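Long-range contacts in ribulose-bisphosphate carboxylase (Alicyclobacillus acidocaldarius subsp. acidocaldarius, PDB 4NAS), which belongs to the RuBisCO large-chain family, joining an N-terminal alpha-beta domain to a TIM-barrel domain with a calcium ion bound at its metal site: residues V13-L19 / A76-Y82; G154-L160 / Y186-R192; V241-A245 / A269-L274; A377-W383 / R398-A404. One frame throughout, in Å; residues are numbered along the deposited sequence. Where two conformers were deposited one is given.

Overall arrangement
Along the chain the four contacts follow one another in series. Interaction 1 lies in the N-terminal domain, pairing strands 12-22 and 73-83 of its mixed sheet; the other three belong to the TIM-barrel domain. Interaction 3 is the most central, about 9 Å from the centre of the chain, where the chain meets itself at the C-terminal ends of neighbouring barrel strands 238-242 and 264-267. Interactions 2 and 4 join helices further out, and their centres are about 31 Å apart. Interaction 1 sits across the chain's centre from both, about 48 Å away from each between centres. Interactions 2 and 3 also touch the second subunit, so they tie the barrel's internal packing to the dimer.

Interaction 1: residues V13-L19 / A76-Y82; sequences VVATYRL and AEIDIAY
Val13 with Tyr82, Ala15 with Ile80, Tyr17 with Ile78 and Leu19 with Ala76 are antiparallel hydrogen-bonded pairs, each joined by two N-H...O bonds, which makes eight rungs between the strands. The intervening non-hydrogen-bonded pairs come closer and add CA-H...O contacts, among them Glu77 CA to Tyr17 O at 3.0 Å.

Thr16 and Asp79 add a side-chain hydrogen bond. Thr16 OG1 donates to Asp79 OD1 over 2.7 Å, arriving from above the carboxylate plane, 45° out of it, while the two side chains run side by side. Thr16 places OG1 beside its own backbone N (chi1 -60°), leaving CG2 near both the Asp79 and the Glu77 carboxylates. Arg64 on the next strand forms salt bridges with both acids, so this face carries a cluster of charges beside the apolar pair Val14 and Ala81.

The other face is mostly apolar, with two tyrosines. Leu19, its CG lodged between backbone N and carbonyl carbon (chi1 54°), swings CD2 against Ile78 CD1 at 3.5 Å. The Tyr17 ring is met at its edge by Ile80 CG1, 4.1 Å from CE2, and its OH is hydrogen-bonded to Val98 O. Ala15 CB touches the edge of the Tyr82 ring, 4.2 Å from CE1, and Ile80 CG2 sits over one face of that ring, toward its rim. Helices 26-36 and 91-99 pack on this side.

With strands 59-68 and 108-114 outside them, 12-22 and 73-83 form the central pair of the ferredoxin-like beta-alpha-beta-beta-alpha-beta sheet that characterises the N-terminal domain of RuBisCO large chains.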
# COMPACT_ATOMS: atom_id res chain seq x y z
N VAL B 13 4.90 -20.53 -3.32
CA VAL B 13 5.19 -19.28 -4.02
C VAL B 13 6.70 -19.11 -4.03
O VAL B 13 7.33 -19.13 -2.98
CB VAL B 13 4.58 -18.08 -3.27
CG1 VAL B 13 5.08 -16.75 -3.85
CG2 VAL B 13 3.07 -18.17 -3.30
N VAL B 14 7.29 -18.94 -5.21
CA VAL B 14 8.72 -18.70 -5.27
C VAL B 14 8.98 -17.23 -5.62
O VAL B 14 8.64 -16.76 -6.72
CB VAL B 14 9.43 -19.62 -6.28
CG1 VAL B 14 10.92 -19.38 -6.25
CG2 VAL B 14 9.13 -21.10 -5.96
N ALA B 15 9.56 -16.52 -4.66
CA ALA B 15 9.90 -15.12 -4.83
C ALA B 15 11.39 -14.95 -5.12
O ALA B 15 12.23 -15.61 -4.51
CB ALA B 15 9.51 -14.33 -3.59
N THR B 16 11.70 -14.07 -6.06
CA THR B 16 13.06 -13.69 -6.40
C THR B 16 13.29 -12.28 -5.91
O THR B 16 12.52 -11.38 -6.28
CB THR B 16 13.26 -13.70 -7.92
OG1 THR B 16 13.02 -15.01 -8.43
CG2 THR B 16 14.69 -13.27 -8.28
N TYR B 17 14.33 -12.11 -5.10
CA TYR B 17 14.73 -10.80 -4.58
C TYR B 17 16.07 -10.38 -5.16
O TYR B 17 16.93 -11.22 -5.38
CB TYR B 17 14.87 -10.83 -3.04
CG TYR B 17 13.64 -11.36 -2.37
CD1 TYR B 17 12.57 -10.51 -2.04
CD2 TYR B 17 13.52 -12.71 -2.09
CE1 TYR B 17 11.44 -11.00 -1.44
CE2 TYR B 17 12.38 -13.22 -1.48
CZ TYR B 17 11.35 -12.37 -1.16
OH TYR B 17 10.23 -12.87 -0.55
N ARG B 18 16.21 -9.09 -5.44
CA ARG B 18 17.49 -8.49 -5.77
C ARG B 18 17.94 -7.72 -4.53
O ARG B 18 17.19 -6.87 -4.02
CB ARG B 18 17.34 -7.48 -6.92
CG ARG B 18 18.65 -6.75 -7.28
CD ARG B 18 18.39 -5.38 -7.92
NE ARG B 18 19.63 -4.71 -8.35
CZ ARG B 18 20.34 -3.87 -7.59
NH1 ARG B 18 19.97 -3.59 -6.35
NH2 ARG B 18 21.44 -3.32 -8.08
N LEU B 19 19.15 -7.97 -4.06
CA LEU B 19 19.62 -7.32 -2.83
C LEU B 19 21.13 -7.11 -2.85
O LEU B 19 21.86 -7.78 -3.59
CB LEU B 19 19.22 -8.13 -1.60
CG LEU B 19 19.61 -9.62 -1.56
CD1 LEU B 19 21.01 -9.85 -1.02
CD2 LEU B 19 18.61 -10.43 -0.76
N ALA B 76 23.08 -9.57 -5.49
CA ALA B 76 22.69 -10.94 -5.74
C ALA B 76 21.19 -11.09 -5.87
O ALA B 76 20.41 -10.22 -5.44
CB ALA B 76 23.21 -11.85 -4.63
N GLU B 77 20.79 -12.19 -6.50
CA GLU B 77 19.40 -12.61 -6.50
C GLU B 77 19.29 -13.85 -5.62
O GLU B 77 20.16 -14.72 -5.63
CB GLU B 77 18.91 -12.94 -7.91
CG GLU B 77 18.57 -11.69 -8.72
CD GLU B 77 17.98 -12.03 -10.07
OE1 GLU B 77 17.81 -13.23 -10.36
OE2 GLU B 77 17.70 -11.08 -10.83
N ILE B 78 18.21 -13.91 -4.85
CA ILE B 78 17.95 -15.06 -4.02
C ILE B 78 16.53 -15.48 -4.35
O ILE B 78 15.68 -14.61 -4.51
CB ILE B 78 18.05 -14.69 -2.55
CG1 ILE B 78 19.50 -14.38 -2.19
CG2 ILE B 78 17.52 -15.80 -1.67
CD1 ILE B 78 19.66 -13.79 -0.82
N ASP B 79 16.29 -16.78 -4.49
CA ASP B 79 14.94 -17.30 -4.68
C ASP B 79 14.52 -18.03 -3.40
O ASP B 79 15.25 -18.90 -2.93
CB ASP B 79 14.88 -18.30 -5.85
CG ASP B 79 15.26 -17.68 -7.20
OD1 ASP B 79 15.06 -16.47 -7.41
OD2 ASP B 79 15.75 -18.44 -8.06
N ILE B 80 13.35 -17.69 -2.85
CA ILE B 80 12.83 -18.36 -1.65
C ILE B 80 11.46 -18.99 -1.94
O ILE B 80 10.59 -18.34 -2.55
CB ILE B 80 12.69 -17.39 -0.45
CG1 ILE B 80 14.02 -16.69 -0.13
CG2 ILE B 80 12.16 -18.12 0.78
CD1 ILE B 80 15.15 -17.66 0.26
N ALA B 81 11.26 -20.25 -1.55
CA ALA B 81 9.97 -20.93 -1.70
C ALA B 81 9.16 -20.90 -0.40
O ALA B 81 9.62 -21.38 0.63
CB ALA B 81 10.17 -22.36 -2.17
N TYR B 82 7.96 -20.32 -0.47
CA TYR B 82 7.03 -20.23 0.67
C TYR B 82 5.84 -21.14 0.44
O TYR B 82 5.02 -20.89 -0.44
CB TYR B 82 6.50 -18.80 0.82
CG TYR B 82 7.57 -17.76 1.06
CD1 TYR B 82 8.24 -17.18 -0.03
CD2 TYR B 82 7.93 -17.36 2.34
CE1 TYR B 82 9.22 -16.24 0.17
CE2 TYR B 82 8.92 -16.40 2.53
CZ TYR B 82 9.55 -15.85 1.43
OH TYR B 82 10.54 -14.90 1.57

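Interaction 2: residues G154-L160 / Y186-R192; sequences GLTLDEL and YATPEDR
With CG anti to its carbonyl carbon (chi1 -49°), Tyr186 lays its ring over Gly154, while Leu157 extends CG opposite its backbone N (chi1 -176°) and delivers CD1 to Ala187 and CD2 to Asp191. These residues join the N-terminal ends of helices 157-168 and 189-207, which belong to the TIM-barrel domain.

The tyrosine ring lies flat against the backbone: Gly154 C and O are over one face, and Gly154 CA comes within 3.7 Å of Tyr186 CE2. Leu155 O presses on the base of the same side chain, 3.2 Å from Tyr186 CB. At its far end Tyr186 OH is hydrogen-bonded to His56 of the second subunit, so the ring spans from this contact into the dimer interface.

The apolar centre is small. Ala187 CB touches two leucines, 3.9 Å from Leu157 CD1 and 3.8 Å from Leu160 CD1. Leu157 CD2 meets Asp191 CB with the two side chains roughly at right angles, and Leu160 CD1 also reaches the aliphatic part of Arg192.

Both helix starts are capped. Thr156 and Glu159 form a capping box, in which Glu159 N donates to Thr156 OG1 and Thr156 N to Glu159 OE2; that carboxylate has a second partner in Arg49 of the second subunit. Thr188 OG1 likewise accepts from Asp191 N.

Arg192, bent at chi3, is held by Asp177 and Tyr213, and its guanidinium meets Ala187 O edge-on, in its plane, through a weak bond from NH1 of 2.9 Å.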
# COMPACT_ATOMS: atom_id res chain seq x y z
N GLY B 154 -14.64 21.72 -8.47
CA GLY B 154 -15.09 23.10 -8.55
C GLY B 154 -16.21 23.35 -9.55
O GLY B 154 -16.93 24.34 -9.45
N LEU B 155 -16.36 22.46 -10.51
CA LEU B 155 -17.37 22.62 -11.55
C LEU B 155 -18.76 22.12 -11.13
O LEU B 155 -18.89 21.13 -10.39
CB LEU B 155 -16.90 21.89 -12.83
CG LEU B 155 -15.60 22.41 -13.44
CD1 LEU B 155 -15.23 21.65 -14.71
CD2 LEU B 155 -15.75 23.91 -13.73
N THR B 156 -19.80 22.80 -11.60
CA THR B 156 -21.17 22.37 -11.39
C THR B 156 -21.50 21.14 -12.23
O THR B 156 -20.84 20.85 -13.22
CB THR B 156 -22.17 23.48 -11.82
OG1 THR B 156 -22.17 23.61 -13.25
CG2 THR B 156 -21.81 24.82 -11.20
N LEU B 157 -22.56 20.44 -11.84
CA LEU B 157 -23.06 19.31 -12.61
C LEU B 157 -23.36 19.69 -14.07
O LEU B 157 -23.06 18.92 -14.99
CB LEU B 157 -24.31 18.75 -11.92
CG LEU B 157 -24.94 17.51 -12.53
CD1 LEU B 157 -23.88 16.46 -12.84
CD2 LEU B 157 -25.98 16.95 -11.57
N ASP B 158 -23.94 20.87 -14.27
CA ASP B 158 -24.21 21.37 -15.61
C ASP B 158 -22.94 21.58 -16.43
O ASP B 158 -22.88 21.21 -17.61
CB ASP B 158 -25.00 22.68 -15.55
CG ASP B 158 -26.50 22.45 -15.50
OD1 ASP B 158 -26.96 21.57 -14.74
OD2 ASP B 158 -27.23 23.18 -16.21
N GLU B 159 -21.94 22.20 -15.82
CA GLU B 159 -20.66 22.41 -16.49
C GLU B 159 -20.00 21.07 -16.79
O GLU B 159 -19.44 20.88 -17.87
CB GLU B 159 -19.74 23.27 -15.63
CG GLU B 159 -20.23 24.68 -15.49
CD GLU B 159 -19.52 25.48 -14.43
OE1 GLU B 159 -19.74 26.71 -14.37
OE2 GLU B 159 -18.75 24.89 -13.65
N LEU B 160 -20.07 20.16 -15.83
CA LEU B 160 -19.52 18.83 -16.00
C LEU B 160 -20.18 18.12 -17.19
O LEU B 160 -19.50 17.51 -18.03
CB LEU B 160 -19.72 18.02 -14.72
CG LEU B 160 -18.77 18.40 -13.57
CD1 LEU B 160 -19.17 17.66 -12.30
CD2 LEU B 160 -17.33 18.07 -13.98
N TYR B 186 -20.40 19.49 -5.51
CA TYR B 186 -21.13 20.07 -6.62
C TYR B 186 -21.88 18.99 -7.40
O TYR B 186 -22.94 19.23 -7.97
CB TYR B 186 -20.18 20.85 -7.52
CG TYR B 186 -19.32 21.81 -6.72
CD1 TYR B 186 -19.81 23.03 -6.29
CD2 TYR B 186 -18.02 21.46 -6.36
CE1 TYR B 186 -19.03 23.90 -5.54
CE2 TYR B 186 -17.23 22.31 -5.62
CZ TYR B 186 -17.74 23.53 -5.21
OH TYR B 186 -16.94 24.37 -4.46
N ALA B 187 -21.32 17.78 -7.42
CA ALA B 187 -21.96 16.68 -8.12
C ALA B 187 -21.48 15.36 -7.54
O ALA B 187 -20.32 15.01 -7.65
CB ALA B 187 -21.67 16.73 -9.61
N THR B 188 -22.41 14.63 -6.92
CA THR B 188 -22.12 13.32 -6.38
C THR B 188 -21.89 12.32 -7.51
O THR B 188 -22.40 12.50 -8.61
CB THR B 188 -23.29 12.82 -5.54
OG1 THR B 188 -24.43 12.60 -6.39
CG2 THR B 188 -23.64 13.83 -4.48
N PRO B 189 -21.10 11.27 -7.23
CA PRO B 189 -20.89 10.22 -8.22
C PRO B 189 -22.21 9.64 -8.78
O PRO B 189 -22.31 9.37 -9.99
CB PRO B 189 -20.10 9.17 -7.43
CG PRO B 189 -19.21 10.04 -6.56
CD PRO B 189 -20.14 11.17 -6.11
N GLU B 190 -23.21 9.47 -7.93
CA GLU B 190 -24.47 8.90 -8.40
C GLU B 190 -25.20 9.87 -9.34
O GLU B 190 -25.79 9.45 -10.33
CB GLU B 190 -25.37 8.40 -7.25
CG GLU B 190 -25.07 8.89 -5.85
CD GLU B 190 -23.78 8.30 -5.23
OE1 GLU B 190 -23.68 7.08 -4.99
OE2 GLU B 190 -22.88 9.10 -4.96
N ASP B 191 -25.12 11.16 -9.04
CA ASP B 191 -25.74 12.17 -9.90
C ASP B 191 -25.00 12.32 -11.23
O ASP B 191 -25.62 12.61 -12.27
CB ASP B 191 -25.83 13.53 -9.19
CG ASP B 191 -26.93 13.58 -8.14
OD1 ASP B 191 -27.81 12.69 -8.13
OD2 ASP B 191 -26.93 14.53 -7.33
N ARG B 192 -23.68 12.12 -11.21
CA ARG B 192 -22.89 12.13 -12.44
C ARG B 192 -23.24 10.96 -13.33
O ARG B 192 -23.38 11.13 -14.55
CB ARG B 192 -21.38 12.17 -12.14
CG ARG B 192 -20.97 13.38 -11.34
CD ARG B 192 -19.48 13.68 -11.47
NE ARG B 192 -18.65 12.54 -11.09
CZ ARG B 192 -18.22 12.30 -9.86
NH1 ARG B 192 -18.58 13.10 -8.86
NH2 ARG B 192 -17.43 11.26 -9.62

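Interaction 3: residues V241-A245 / A269-L274; sequences VNVVA and AVSGAL
Val244 and Leu274 reach toward each other tip to tip, CG1 of the valine 4.1 Å from CD1 of the leucine. The contact lies in the TIM-barrel domain, where the chain leaves the C-terminal ends of the adjacent parallel strands 238-242 and 264-267 and turns into short helices.

Val244 carries most of the packing through its two branches. CG1, opposite the backbone N (chi1 178°), meets Leu274 and also Val270, whose side chain it crosses at a slant with the two CG1 atoms 4.2 Å apart. CG2 takes the other direction and rests on Ser271 CB at 4.1 Å. Ser271 OG is engaged elsewhere, bonded to Pro268 O. Val270 CG2 lies close to Ala245 CB, extending the apolar patch.

Asn242, the centre of an inverse gamma turn at the strand's end, approaches differently: its amide oxygen OD1 lies against Ala269 CB at 3.4 Å, buried and with no polar partner in the model. Val96 of the second subunit packs on Asn242 and Ala245, so this contact backs onto the dimer interface. A bound calcium ion is about 8 Å from the Asn242 side chain.

No direct hydrogen bond crosses between 241-245 and 269-274. A water bridges them instead, accepting from Val244 N at 3.2 Å and donating to Ala269 O at 2.6 Å.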
# COMPACT_ATOMS: atom_id res chain seq x y z
N VAL B 241 -10.92 2.81 -10.14
CA VAL B 241 -10.48 2.50 -8.80
C VAL B 241 -8.99 2.77 -8.66
O VAL B 241 -8.18 2.27 -9.45
CB VAL B 241 -10.79 1.02 -8.42
CG1 VAL B 241 -10.40 0.75 -6.97
CG2 VAL B 241 -12.26 0.71 -8.60
N ASN B 242 -8.66 3.60 -7.67
CA ASN B 242 -7.29 3.76 -7.21
C ASN B 242 -6.85 2.56 -6.37
O ASN B 242 -6.83 2.59 -5.13
CB ASN B 242 -7.16 5.04 -6.42
CG ASN B 242 -7.37 6.27 -7.29
OD1 ASN B 242 -6.66 6.47 -8.28
ND2 ASN B 242 -8.37 7.08 -6.94
N VAL B 243 -6.49 1.50 -7.07
CA VAL B 243 -6.30 0.20 -6.41
C VAL B 243 -5.28 0.21 -5.29
O VAL B 243 -5.52 -0.31 -4.17
CB VAL B 243 -5.93 -0.85 -7.45
CG1 VAL B 243 -5.82 -2.22 -6.78
CG2 VAL B 243 -7.00 -0.86 -8.54
N VAL B 244 -4.11 0.76 -5.57
CA VAL B 244 -3.03 0.76 -4.59
C VAL B 244 -3.38 1.63 -3.36
O VAL B 244 -2.99 1.30 -2.23
CB VAL B 244 -1.66 1.18 -5.22
CG1 VAL B 244 -0.52 1.24 -4.15
CG2 VAL B 244 -1.28 0.23 -6.35
N ALA B 245 -4.10 2.72 -3.56
CA ALA B 245 -4.49 3.56 -2.43
C ALA B 245 -5.43 2.78 -1.50
O ALA B 245 -5.35 2.88 -0.25
CB ALA B 245 -5.14 4.84 -2.91
N ALA B 269 -2.45 5.22 -9.51
CA ALA B 269 -2.09 6.21 -8.50
C ALA B 269 -1.41 5.57 -7.30
O ALA B 269 -1.86 4.54 -6.81
CB ALA B 269 -3.33 6.98 -8.05
N VAL B 270 -0.29 6.17 -6.88
CA VAL B 270 0.51 5.76 -5.71
C VAL B 270 1.52 4.64 -5.99
O VAL B 270 2.48 4.46 -5.25
CB VAL B 270 -0.38 5.42 -4.45
CG1 VAL B 270 0.51 5.16 -3.22
CG2 VAL B 270 -1.34 6.58 -4.14
N SER B 271 1.33 3.90 -7.08
CA SER B 271 2.15 2.71 -7.36
C SER B 271 3.61 3.04 -7.51
O SER B 271 4.47 2.24 -7.14
CB SER B 271 1.67 2.02 -8.62
OG SER B 271 1.69 2.94 -9.73
N GLY B 272 3.90 4.21 -8.07
CA GLY B 272 5.29 4.63 -8.22
C GLY B 272 6.06 4.72 -6.92
O GLY B 272 7.29 4.70 -6.92
N ALA B 273 5.35 4.84 -5.80
CA ALA B 273 6.04 4.85 -4.52
C ALA B 273 6.59 3.48 -4.19
O ALA B 273 7.45 3.37 -3.32
CB ALA B 273 5.09 5.32 -3.38
N LEU B 274 6.11 2.45 -4.89
CA LEU B 274 6.57 1.08 -4.67
C LEU B 274 7.64 0.69 -5.70
O LEU B 274 8.58 -0.00 -5.36
CB LEU B 274 5.41 0.08 -4.72
CG LEU B 274 4.42 0.15 -3.55
CD1 LEU B 274 3.15 -0.62 -3.84
CD2 LEU B 274 5.07 -0.32 -2.25
O HOH W 1 -4.00 3.24 -7.56

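Interaction 4: residues A377-W383 / R398-A404; sequences AFFDAIW and RPALRQA
Asp380 bonds to the start of helix 399-408 with OD2, while its OD1 lies against Arg398 CG and CD. A water donates to Asp380 OD2 at 2.7 Å and accepts from Ala400 N at 2.9 Å, and Leu401 N adds a weak direct bond to the same OD2 over 3.4 Å. A carboxylate here, among N-H groups of a helix's first turn, would probably be stabilised by the helix dipole.

The second polar element is a cation-pi stack. Arg398 has two conformers; the stack belongs to the one described here and is to that extent uncertain. In it Arg398, extended from CG to NE, passes across Asp380 at a slant and lays its guanidinium over one face of Trp383, the planes 22° apart. CZ is 3.7 Å from the centroid of the six-membered ring, and NH2 lies almost over the middle of that ring, 3.1 Å from CH2. The indole is set up for this by a CG opposite its backbone N (chi1 -177°). Arg398 NH1 is further bonded to Ala394 O.

Beyond these polar groups the helices touch through small residues. Ala377 CB meets Ala400 CB and, at 4.0 Å, Ala404 CB, while Leu401 CD1 reaches Ala381 CB; Leu401 CB also packs on Asp380 CB. Such short side chains let the axes of segments 377-383 and 399-404 approach to 8.0 Å as they cross nearly at right angles (-101°).

Helix 391-394 covers Leu401, Ala381 and Trp383 from the connecting segment, and Ala381 also packs on helix 345-352, so helices 371-386 and 399-408 form a compact corner near the chain's C-terminal end.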
# COMPACT_ATOMS: atom_id res chain seq x y z
N ALA B 377 -10.01 12.40 -34.60
CA ALA B 377 -8.61 12.13 -34.99
C ALA B 377 -8.16 10.70 -34.74
O ALA B 377 -7.50 10.09 -35.58
CB ALA B 377 -7.68 13.07 -34.25
N PHE B 378 -8.48 10.17 -33.56
CA PHE B 378 -8.07 8.81 -33.25
C PHE B 378 -8.81 7.82 -34.14
O PHE B 378 -8.22 6.89 -34.68
CB PHE B 378 -8.26 8.48 -31.76
CG PHE B 378 -7.22 9.11 -30.86
CD1 PHE B 378 -5.97 8.51 -30.70
CD2 PHE B 378 -7.49 10.28 -30.17
CE1 PHE B 378 -5.00 9.08 -29.88
CE2 PHE B 378 -6.53 10.85 -29.35
CZ PHE B 378 -5.28 10.25 -29.20
N PHE B 379 -10.11 8.03 -34.29
CA PHE B 379 -10.88 7.21 -35.20
C PHE B 379 -10.38 7.29 -36.67
O PHE B 379 -10.40 6.29 -37.39
CB PHE B 379 -12.38 7.48 -35.04
CG PHE B 379 -12.96 6.87 -33.78
CD1 PHE B 379 -13.22 5.51 -33.71
CD2 PHE B 379 -13.23 7.65 -32.67
CE1 PHE B 379 -13.73 4.93 -32.55
CE2 PHE B 379 -13.75 7.07 -31.50
CZ PHE B 379 -14.00 5.71 -31.45
N ASP B 380 -9.90 8.46 -37.08
CA ASP B 380 -9.31 8.62 -38.43
C ASP B 380 -8.05 7.75 -38.62
O ASP B 380 -7.86 7.11 -39.67
CB ASP B 380 -8.97 10.09 -38.70
CG ASP B 380 -10.21 10.97 -38.87
OD1 ASP B 380 -11.25 10.46 -39.32
OD2 ASP B 380 -10.13 12.20 -38.57
N ALA B 381 -7.20 7.73 -37.60
CA ALA B 381 -6.00 6.91 -37.60
C ALA B 381 -6.32 5.42 -37.53
O ALA B 381 -5.65 4.60 -38.16
CB ALA B 381 -5.10 7.31 -36.43
N ILE B 382 -7.33 5.07 -36.74
CA ILE B 382 -7.82 3.70 -36.71
C ILE B 382 -8.25 3.29 -38.11
O ILE B 382 -7.88 2.22 -38.61
CB ILE B 382 -8.96 3.53 -35.68
CG1 ILE B 382 -8.38 3.51 -34.26
CG2 ILE B 382 -9.78 2.25 -35.97
CD1 ILE B 382 -9.40 3.32 -33.14
N TRP B 383 -9.01 4.16 -38.77
CA TRP B 383 -9.42 3.90 -40.15
C TRP B 383 -8.22 3.70 -41.08
O TRP B 383 -8.21 2.78 -41.90
CB TRP B 383 -10.30 5.03 -40.69
CG TRP B 383 -10.79 4.75 -42.09
CD1 TRP B 383 -11.96 4.14 -42.45
CD2 TRP B 383 -10.11 5.06 -43.32
NE1 TRP B 383 -12.05 4.05 -43.82
CE2 TRP B 383 -10.93 4.61 -44.37
CE3 TRP B 383 -8.89 5.67 -43.62
CZ2 TRP B 383 -10.57 4.74 -45.71
CZ3 TRP B 383 -8.53 5.80 -44.95
CH2 TRP B 383 -9.37 5.34 -45.98
N ARG B 398 -9.27 13.92 -44.19
CA ARG B 398 -9.75 13.96 -42.81
C ARG B 398 -9.05 15.05 -42.01
O ARG B 398 -7.95 14.85 -41.51
CB ARG B 398 -9.54 12.59 -42.15
CG ARG B 398 -10.34 11.48 -42.80
CD ARG B 398 -9.73 10.10 -42.55
NE ARG B 398 -10.47 9.07 -43.28
CZ ARG B 398 -10.32 8.83 -44.58
NH1 ARG B 398 -9.44 9.52 -45.30
NH2 ARG B 398 -11.04 7.88 -45.16
N PRO B 399 -9.70 16.22 -41.89
CA PRO B 399 -9.10 17.39 -41.23
C PRO B 399 -8.71 17.13 -39.77
O PRO B 399 -7.75 17.75 -39.30
CB PRO B 399 -10.19 18.46 -41.34
CG PRO B 399 -11.45 17.70 -41.51
CD PRO B 399 -11.08 16.50 -42.32
N ALA B 400 -9.42 16.26 -39.06
CA ALA B 400 -9.07 15.98 -37.66
C ALA B 400 -7.67 15.39 -37.56
O ALA B 400 -6.80 15.94 -36.87
CB ALA B 400 -10.10 15.05 -37.02
N LEU B 401 -7.44 14.28 -38.25
CA LEU B 401 -6.13 13.65 -38.30
C LEU B 401 -5.07 14.63 -38.78
O LEU B 401 -3.96 14.66 -38.26
CB LEU B 401 -6.16 12.43 -39.23
CG LEU B 401 -4.84 11.67 -39.40
CD1 LEU B 401 -4.35 11.13 -38.04
CD2 LEU B 401 -4.97 10.56 -40.41
N ARG B 402 -5.43 15.44 -39.78
CA ARG B 402 -4.54 16.45 -40.33
C ARG B 402 -4.01 17.39 -39.23
O ARG B 402 -2.80 17.58 -39.10
CB ARG B 402 -5.31 17.25 -41.38
CG ARG B 402 -4.60 18.44 -41.96
CD ARG B 402 -5.60 19.29 -42.74
NE ARG B 402 -6.19 20.37 -41.92
CZ ARG B 402 -7.36 20.95 -42.18
NH1 ARG B 402 -7.80 21.93 -41.39
NH2 ARG B 402 -8.09 20.55 -43.21
N GLN B 403 -4.91 17.98 -38.46
CA GLN B 403 -4.52 18.86 -37.36
C GLN B 403 -3.67 18.14 -36.32
O GLN B 403 -2.69 18.69 -35.81
CB GLN B 403 -5.76 19.48 -36.71
CG GLN B 403 -6.46 20.50 -37.61
CD GLN B 403 -7.67 21.14 -36.97
OE1 GLN B 403 -8.70 20.50 -36.79
NE2 GLN B 403 -7.56 22.44 -36.64
N ALA B 404 -4.03 16.89 -36.02
CA ALA B 404 -3.32 16.10 -35.03
C ALA B 404 -1.92 15.79 -35.50
O ALA B 404 -0.99 15.85 -34.72
CB ALA B 404 -4.07 14.81 -34.74
O HOH W 2 -11.37 14.26 -39.83